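Local coordinates for beta-lactamase-like protein (Koribacter versatilis, PDB 6B9V) that probably hydrolyses diphosphate bonds in reactive photoproducts of FAD, as a metal-binding diphosphatase of the PhnP family with a metallo-beta-lactamase fold, at residues V158-E162 with H206-S210; A174-D178 with F229-S233; F197-L201 with S215-A219. All coordinates share one frame; numbering follows the deposited sequence.

Contact 1: V158-E162 with H206-S210; sequences VIHGE and HPTHS. With MN (manganese (II) ion), chain D; PO4 (phosphate ion), chain E.
His160 and His209 meet as a T-shaped pair: the CE1 edge of the His160 ring is directed at one face of the His209 ring, the planes 74° apart and the centroids 5.2 Å from each other. CE1 of His160 lies toward the rim of that face rather than over its middle, 3.8 Å from His209 NE2. NE2 of His160 binds a manganese ion at 2.2 Å, while its ND1 donates a hydrogen bond of 2.8 Å to the backbone O of Thr208. That carbonyl oxygen lies almost in the imidazole plane, but the bond is bent, with an N-H...O angle of 141°. With CG anti to the backbone N (chi1 -172°), the ring at the end of strand 151-160 sits with one nitrogen at the loop and the other at the metal. Thr208 packs beside it, CB near ND1, and turns its CG2 onto CA of Gly161 at 3.8 Å; the same glycine CA makes a CA-H...O contact with Pro207 O. His209 NE2 donates to two oxygens of a bound phosphate, at 2.9 Å to O2 and 3.1 Å to O3, and its other nitrogen is paired with Asp199. Phosphate O1 and, at longer range, O3 also bind the manganese, whose shell includes His78, His80 and Asp178. Chemically, the loop carbonyl fixes the rotation of a metal-binding imidazole and would tend to strengthen it as a ligand, while His209 grips an anion that, although probably from the crystallisation liquor, may mark a substrate phosphate position.

Contact 2: A174-D178 with F229-S233; sequences AYLTD and FTHIS. With MN (manganese (II) ion), chain C; MN (manganese (II) ion), chain D.
Thr177 lays its OG1 at the edge of the His231 imidazole, near the ring plane and 3.4 Å from CD2, the two side chains crossing at about a right angle. Its hydroxyl is anti to the backbone N (chi1 -175°), which brings OG1 rather than the methyl up to the ring. Next to it, the carboxylate of Asp178 stands nearly upright against the same imidazole, the two planes 82° apart. What joins them is metal, not a hydrogen bond. Asp178 OD1 bridges the two manganese ions, at 2.2 Å from the one it shares with His231 and 2.4 Å from the other. His231 NE2 binds the shared ion at 2.2 Å, and Asp82 and His83 are further ligands of that ion. The second ion is held by His78, His80 and His160 together with Asp178.

Farther from the metals, the link between the strand ends becomes looser. Thr230 CG2 touches the Tyr175 ring at CE1, 4.3 Å away, and also approaches Thr177 OG1. One water connects the polar ends of this pair: it donates to Tyr175 OH at 2.9 Å and hydrogen-bonds Thr230 OG1 at 2.6 Å. Strand 195-199 runs between strands 173-176 and 226-230 in the sheet, so the two segments meet through side chains, water and metal at their C-terminal ends. Chemically, one carboxylate oxygen shared by two cations would probably offset part of their mutual repulsion and set their spacing, giving the binuclear centre expected of a hydrolase in this superfamily.

Contact 3: F197-L201 with S215-A219; sequences FLDAL and SVSIA
A single hydrogen bond supplies the polar part of this contact: Ser215 OG donates to the backbone O of Asp199, a short link of 2.5 Å. The hydroxyl approaches nearly in line with the carbonyl, the C=O...OG angle being 169°. With chi1 at -74°, Ser215 OG points off the helix toward the end of strand 195-199, and it has a second hydrogen-bond partner in Ser210 OG. The side chain of Asp199 is engaged separately, its OD2 with His209 ND1 and its OD1 with the backbone N of Ser210.

The apolar part centres on Leu198. Its CD1 branch does the touching, reaching Ile218 CG2 at 3.7 Å and Ala219 CB at 4.3 Å, and resting 3.6 Å from the backbone O of Ser215. That oxygen already accepts the helical hydrogen bond from Ala219 N, so the methyl lies against a satisfied carbonyl. Ala200 CB adds a lighter contact with Ser215 CB, 4.2 Å away, beside the hydrogen bond.

The short strand and helix segments run roughly antiparallel, at 149°, with their axes 9.2 Å apart. Phe229 of the following strand also packs against Ser215 and Ala200. Helix 212-222 thus packs along strand 195-199, running back against it, as the connection of a beta-alpha-beta crossover that returns to the parallel strand 226-230, a building block of the alpha-beta/beta-alpha sandwich of metallo-beta-lactamases.

All three contacts draw on one mixed sheet, in which strands 173-176, 195-199 and 226-230 are neighbours. Contacts 2 and 3 have centres about 8 Å apart, and contact 1 lies about 12 Å from each. Along the chain, contact 3 is nested inside the loop closed by contact 2, whereas the segments of contact 1 alternate with those of each of the others. Contacts 1 and 2 share a manganese ion. Contact 3 adjoins both, and polar bonds join it to contact 1. The principle illustrated is that loops at strand ends assemble a binuclear site while the end of strand 195-199, in a beta-alpha-beta unit, supplies a second-shell carboxylate that probably positions His209.

Contact 1: V158-E162 with H206-S210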
# COMPACT_ATOMS: atom_id res chain seq x y z
N VAL A 158 -1.12 -24.85 8.62
CA VAL A 158 -2.46 -24.56 9.13
C VAL A 158 -3.44 -24.53 7.95
O VAL A 158 -3.02 -24.44 6.79
CB VAL A 158 -2.51 -23.22 9.92
CG1 VAL A 158 -1.59 -23.29 11.16
CG2 VAL A 158 -2.13 -22.01 9.06
N ILE A 159 -4.73 -24.62 8.25
CA ILE A 159 -5.76 -24.68 7.21
C ILE A 159 -6.54 -23.36 7.16
O ILE A 159 -7.12 -22.93 8.15
CB ILE A 159 -6.71 -25.85 7.45
CG1 ILE A 159 -5.92 -27.16 7.45
CG2 ILE A 159 -7.81 -25.89 6.38
CD1 ILE A 159 -5.18 -27.43 6.15
N HIS A 160 -6.51 -22.73 5.99
CA HIS A 160 -7.07 -21.41 5.72
C HIS A 160 -8.27 -21.69 4.82
O HIS A 160 -8.15 -21.70 3.59
CB HIS A 160 -6.01 -20.52 5.04
CG HIS A 160 -6.39 -19.07 4.86
ND1 HIS A 160 -7.41 -18.46 5.56
CD2 HIS A 160 -5.82 -18.10 4.09
CE1 HIS A 160 -7.47 -17.18 5.22
NE2 HIS A 160 -6.53 -16.94 4.33
N GLY A 161 -9.39 -22.02 5.46
CA GLY A 161 -10.59 -22.49 4.77
C GLY A 161 -10.49 -23.95 4.38
O GLY A 161 -10.80 -24.85 5.15
N GLU A 162 -10.07 -24.20 3.14
CA GLU A 162 -9.64 -25.53 2.76
C GLU A 162 -8.24 -25.52 2.12
O GLU A 162 -7.78 -26.54 1.61
CB GLU A 162 -10.65 -26.17 1.81
CG GLU A 162 -10.87 -25.41 0.52
CD GLU A 162 -12.03 -25.96 -0.28
OE1 GLU A 162 -12.55 -27.04 0.09
OE2 GLU A 162 -12.43 -25.32 -1.28
N HIS A 206 -16.32 -17.51 10.64
CA HIS A 206 -15.96 -17.07 9.30
C HIS A 206 -15.39 -18.28 8.55
O HIS A 206 -14.70 -19.10 9.15
CB HIS A 206 -14.94 -15.91 9.35
CG HIS A 206 -14.60 -15.34 8.01
ND1 HIS A 206 -13.63 -15.88 7.18
CD2 HIS A 206 -15.11 -14.27 7.33
CE1 HIS A 206 -13.56 -15.18 6.06
NE2 HIS A 206 -14.45 -14.20 6.13
N PRO A 207 -15.69 -18.42 7.25
CA PRO A 207 -15.21 -19.60 6.53
C PRO A 207 -13.68 -19.82 6.53
O PRO A 207 -13.26 -20.96 6.44
CB PRO A 207 -15.71 -19.36 5.10
CG PRO A 207 -16.94 -18.51 5.28
CD PRO A 207 -16.58 -17.58 6.42
N THR A 208 -12.87 -18.77 6.63
CA THR A 208 -11.43 -18.97 6.47
C THR A 208 -10.59 -18.43 7.62
O THR A 208 -9.36 -18.53 7.58
CB THR A 208 -10.90 -18.34 5.14
OG1 THR A 208 -11.13 -16.93 5.15
CG2 THR A 208 -11.60 -18.95 3.93
N HIS A 209 -11.25 -17.89 8.64
CA HIS A 209 -10.53 -17.32 9.79
C HIS A 209 -11.06 -17.94 11.08
O HIS A 209 -11.97 -18.77 11.05
CB HIS A 209 -10.65 -15.78 9.80
CG HIS A 209 -9.85 -15.11 8.73
ND1 HIS A 209 -8.52 -14.75 8.89
CD2 HIS A 209 -10.17 -14.74 7.46
CE1 HIS A 209 -8.07 -14.19 7.79
NE2 HIS A 209 -9.05 -14.17 6.90
N SER A 210 -10.47 -17.57 12.21
CA SER A 210 -10.88 -18.11 13.51
C SER A 210 -11.58 -17.02 14.31
O SER A 210 -11.22 -15.85 14.20
CB SER A 210 -9.66 -18.64 14.28
OG SER A 210 -10.07 -19.23 15.50
MN MN D . -5.50 -15.05 3.69
P PO4 E . -7.44 -12.93 3.95
O1 PO4 E . -5.91 -12.92 3.83
O2 PO4 E . -7.88 -12.18 5.18
O3 PO4 E . -7.94 -14.35 4.05
O4 PO4 E . -8.05 -12.24 2.74

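Contact 2: A174-D178 with F229-S233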
# COMPACT_ATOMS: atom_id res chain seq x y z
N ALA A 174 5.96 -18.28 18.14
CA ALA A 174 5.31 -18.80 16.94
C ALA A 174 4.27 -17.81 16.42
O ALA A 174 3.61 -17.09 17.18
CB ALA A 174 4.67 -20.17 17.20
N TYR A 175 4.15 -17.77 15.10
CA TYR A 175 3.29 -16.80 14.44
C TYR A 175 2.38 -17.55 13.48
O TYR A 175 2.84 -18.11 12.48
CB TYR A 175 4.14 -15.77 13.71
CG TYR A 175 3.32 -14.71 13.00
CD1 TYR A 175 2.75 -13.67 13.70
CD2 TYR A 175 3.13 -14.77 11.62
CE1 TYR A 175 1.99 -12.67 13.04
CE2 TYR A 175 2.38 -13.79 10.96
CZ TYR A 175 1.82 -12.75 11.68
OH TYR A 175 1.08 -11.77 11.02
N LEU A 176 1.09 -17.54 13.79
CA LEU A 176 0.09 -18.25 12.98
C LEU A 176 -1.07 -17.34 12.63
O LEU A 176 -1.88 -17.02 13.49
CB LEU A 176 -0.47 -19.47 13.71
CG LEU A 176 0.29 -20.79 13.65
CD1 LEU A 176 1.59 -20.71 14.40
CD2 LEU A 176 -0.61 -21.88 14.23
N THR A 177 -1.18 -16.95 11.38
CA THR A 177 -2.28 -16.08 10.98
C THR A 177 -3.10 -16.75 9.89
O THR A 177 -2.65 -17.74 9.30
CB THR A 177 -1.76 -14.70 10.51
OG1 THR A 177 -2.88 -13.84 10.23
CG2 THR A 177 -0.88 -14.84 9.26
N ASP A 178 -4.30 -16.22 9.62
CA ASP A 178 -5.14 -16.69 8.51
C ASP A 178 -5.40 -18.20 8.57
O ASP A 178 -5.08 -18.93 7.63
CB ASP A 178 -4.51 -16.33 7.16
CG ASP A 178 -4.49 -14.82 6.89
OD1 ASP A 178 -5.21 -14.36 5.98
OD2 ASP A 178 -3.76 -14.12 7.59
N PHE A 229 -3.54 -12.14 19.81
CA PHE A 229 -4.36 -12.35 18.63
C PHE A 229 -4.07 -11.28 17.58
O PHE A 229 -3.79 -10.12 17.90
CB PHE A 229 -5.85 -12.32 18.97
CG PHE A 229 -6.31 -13.47 19.86
CD1 PHE A 229 -5.60 -14.66 19.91
CD2 PHE A 229 -7.45 -13.34 20.63
CE1 PHE A 229 -6.03 -15.72 20.73
CE2 PHE A 229 -7.89 -14.39 21.45
CZ PHE A 229 -7.19 -15.58 21.49
N THR A 230 -4.18 -11.67 16.31
CA THR A 230 -3.90 -10.71 15.23
C THR A 230 -4.89 -10.95 14.08
O THR A 230 -5.79 -11.80 14.21
CB THR A 230 -2.43 -10.84 14.76
OG1 THR A 230 -2.11 -9.79 13.83
CG2 THR A 230 -2.18 -12.21 14.10
N HIS A 231 -4.74 -10.21 12.99
CA HIS A 231 -5.67 -10.22 11.84
C HIS A 231 -7.06 -9.74 12.27
O HIS A 231 -8.08 -10.19 11.76
CB HIS A 231 -5.75 -11.61 11.21
CG HIS A 231 -5.99 -11.58 9.73
ND1 HIS A 231 -7.18 -11.17 9.18
CD2 HIS A 231 -5.18 -11.88 8.69
CE1 HIS A 231 -7.10 -11.23 7.86
NE2 HIS A 231 -5.89 -11.64 7.53
N ILE A 232 -7.07 -8.76 13.16
CA ILE A 232 -8.27 -8.31 13.85
C ILE A 232 -9.11 -7.34 13.01
O ILE A 232 -8.56 -6.41 12.42
CB ILE A 232 -7.89 -7.62 15.17
CG1 ILE A 232 -7.18 -8.62 16.11
CG2 ILE A 232 -9.12 -6.99 15.84
CD1 ILE A 232 -6.30 -7.94 17.13
N SER A 233 -10.43 -7.55 12.99
CA SER A 233 -11.35 -6.70 12.23
C SER A 233 -12.03 -5.65 13.11
O SER A 233 -11.86 -5.65 14.34
CB SER A 233 -12.43 -7.56 11.55
OG SER A 233 -13.42 -7.94 12.50
MN MN C . -4.99 -12.19 5.64
MN MN D . -5.50 -15.05 3.69
O HOH W 1 0.30 -9.68 12.84

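Contact 3: F197-L201 with S215-A219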
# COMPACT_ATOMS: atom_id res chain seq x y z
N PHE A 197 1.29 -16.14 18.48
CA PHE A 197 0.29 -15.33 17.78
C PHE A 197 -0.72 -16.24 17.10
O PHE A 197 -0.34 -17.21 16.45
CB PHE A 197 0.95 -14.41 16.74
CG PHE A 197 1.50 -13.13 17.33
CD1 PHE A 197 2.62 -13.16 18.14
CD2 PHE A 197 0.90 -11.90 17.06
CE1 PHE A 197 3.13 -11.99 18.70
CE2 PHE A 197 1.40 -10.72 17.62
CZ PHE A 197 2.52 -10.77 18.44
N LEU A 198 -2.01 -15.93 17.27
CA LEU A 198 -3.09 -16.62 16.57
C LEU A 198 -4.00 -15.62 15.88
O LEU A 198 -4.21 -14.52 16.37
CB LEU A 198 -3.95 -17.45 17.54
CG LEU A 198 -3.24 -18.55 18.34
CD1 LEU A 198 -4.25 -19.19 19.33
CD2 LEU A 198 -2.66 -19.60 17.41
N ASP A 199 -4.56 -16.05 14.76
CA ASP A 199 -5.66 -15.37 14.07
C ASP A 199 -6.88 -15.21 15.00
O ASP A 199 -7.30 -16.18 15.63
CB ASP A 199 -6.02 -16.22 12.83
CG ASP A 199 -7.13 -15.62 11.98
OD1 ASP A 199 -8.30 -15.64 12.40
OD2 ASP A 199 -6.82 -15.17 10.86
N ALA A 200 -7.44 -14.00 15.11
CA ALA A 200 -8.79 -13.85 15.67
C ALA A 200 -9.48 -12.68 14.97
O ALA A 200 -9.22 -11.51 15.27
CB ALA A 200 -8.76 -13.66 17.21
N LEU A 201 -10.35 -13.02 14.02
CA LEU A 201 -10.91 -12.03 13.12
C LEU A 201 -12.05 -11.24 13.74
O LEU A 201 -12.10 -10.02 13.61
CB LEU A 201 -11.41 -12.71 11.84
CG LEU A 201 -12.13 -11.83 10.82
CD1 LEU A 201 -11.10 -10.89 10.13
CD2 LEU A 201 -12.89 -12.68 9.79
N SER A 215 -10.25 -19.10 19.13
CA SER A 215 -8.82 -18.87 19.32
C SER A 215 -8.47 -18.84 20.79
O SER A 215 -7.37 -19.22 21.18
CB SER A 215 -8.40 -17.59 18.61
OG SER A 215 -8.38 -17.85 17.21
N VAL A 216 -9.41 -18.41 21.63
CA VAL A 216 -9.23 -18.59 23.07
C VAL A 216 -9.16 -20.08 23.45
O VAL A 216 -8.31 -20.48 24.26
CB VAL A 216 -10.35 -17.90 23.87
CG1 VAL A 216 -10.36 -18.38 25.32
CG2 VAL A 216 -10.19 -16.36 23.82
N SER A 217 -10.03 -20.92 22.87
CA SER A 217 -9.96 -22.37 23.14
C SER A 217 -8.62 -23.00 22.73
O SER A 217 -8.03 -23.82 23.47
CB SER A 217 -11.09 -23.10 22.43
OG SER A 217 -12.30 -22.86 23.10
N ILE A 218 -8.17 -22.63 21.53
CA ILE A 218 -6.87 -23.07 21.04
C ILE A 218 -5.76 -22.59 21.99
O ILE A 218 -4.88 -23.37 22.38
CB ILE A 218 -6.61 -22.56 19.60
CG1 ILE A 218 -7.57 -23.26 18.63
CG2 ILE A 218 -5.14 -22.74 19.19
CD1 ILE A 218 -7.64 -22.61 17.23
N ALA A 219 -5.83 -21.32 22.38
CA ALA A 219 -4.84 -20.73 23.29
C ALA A 219 -4.77 -21.50 24.61
O ALA A 219 -3.69 -21.71 25.17
CB ALA A 219 -5.16 -19.25 23.55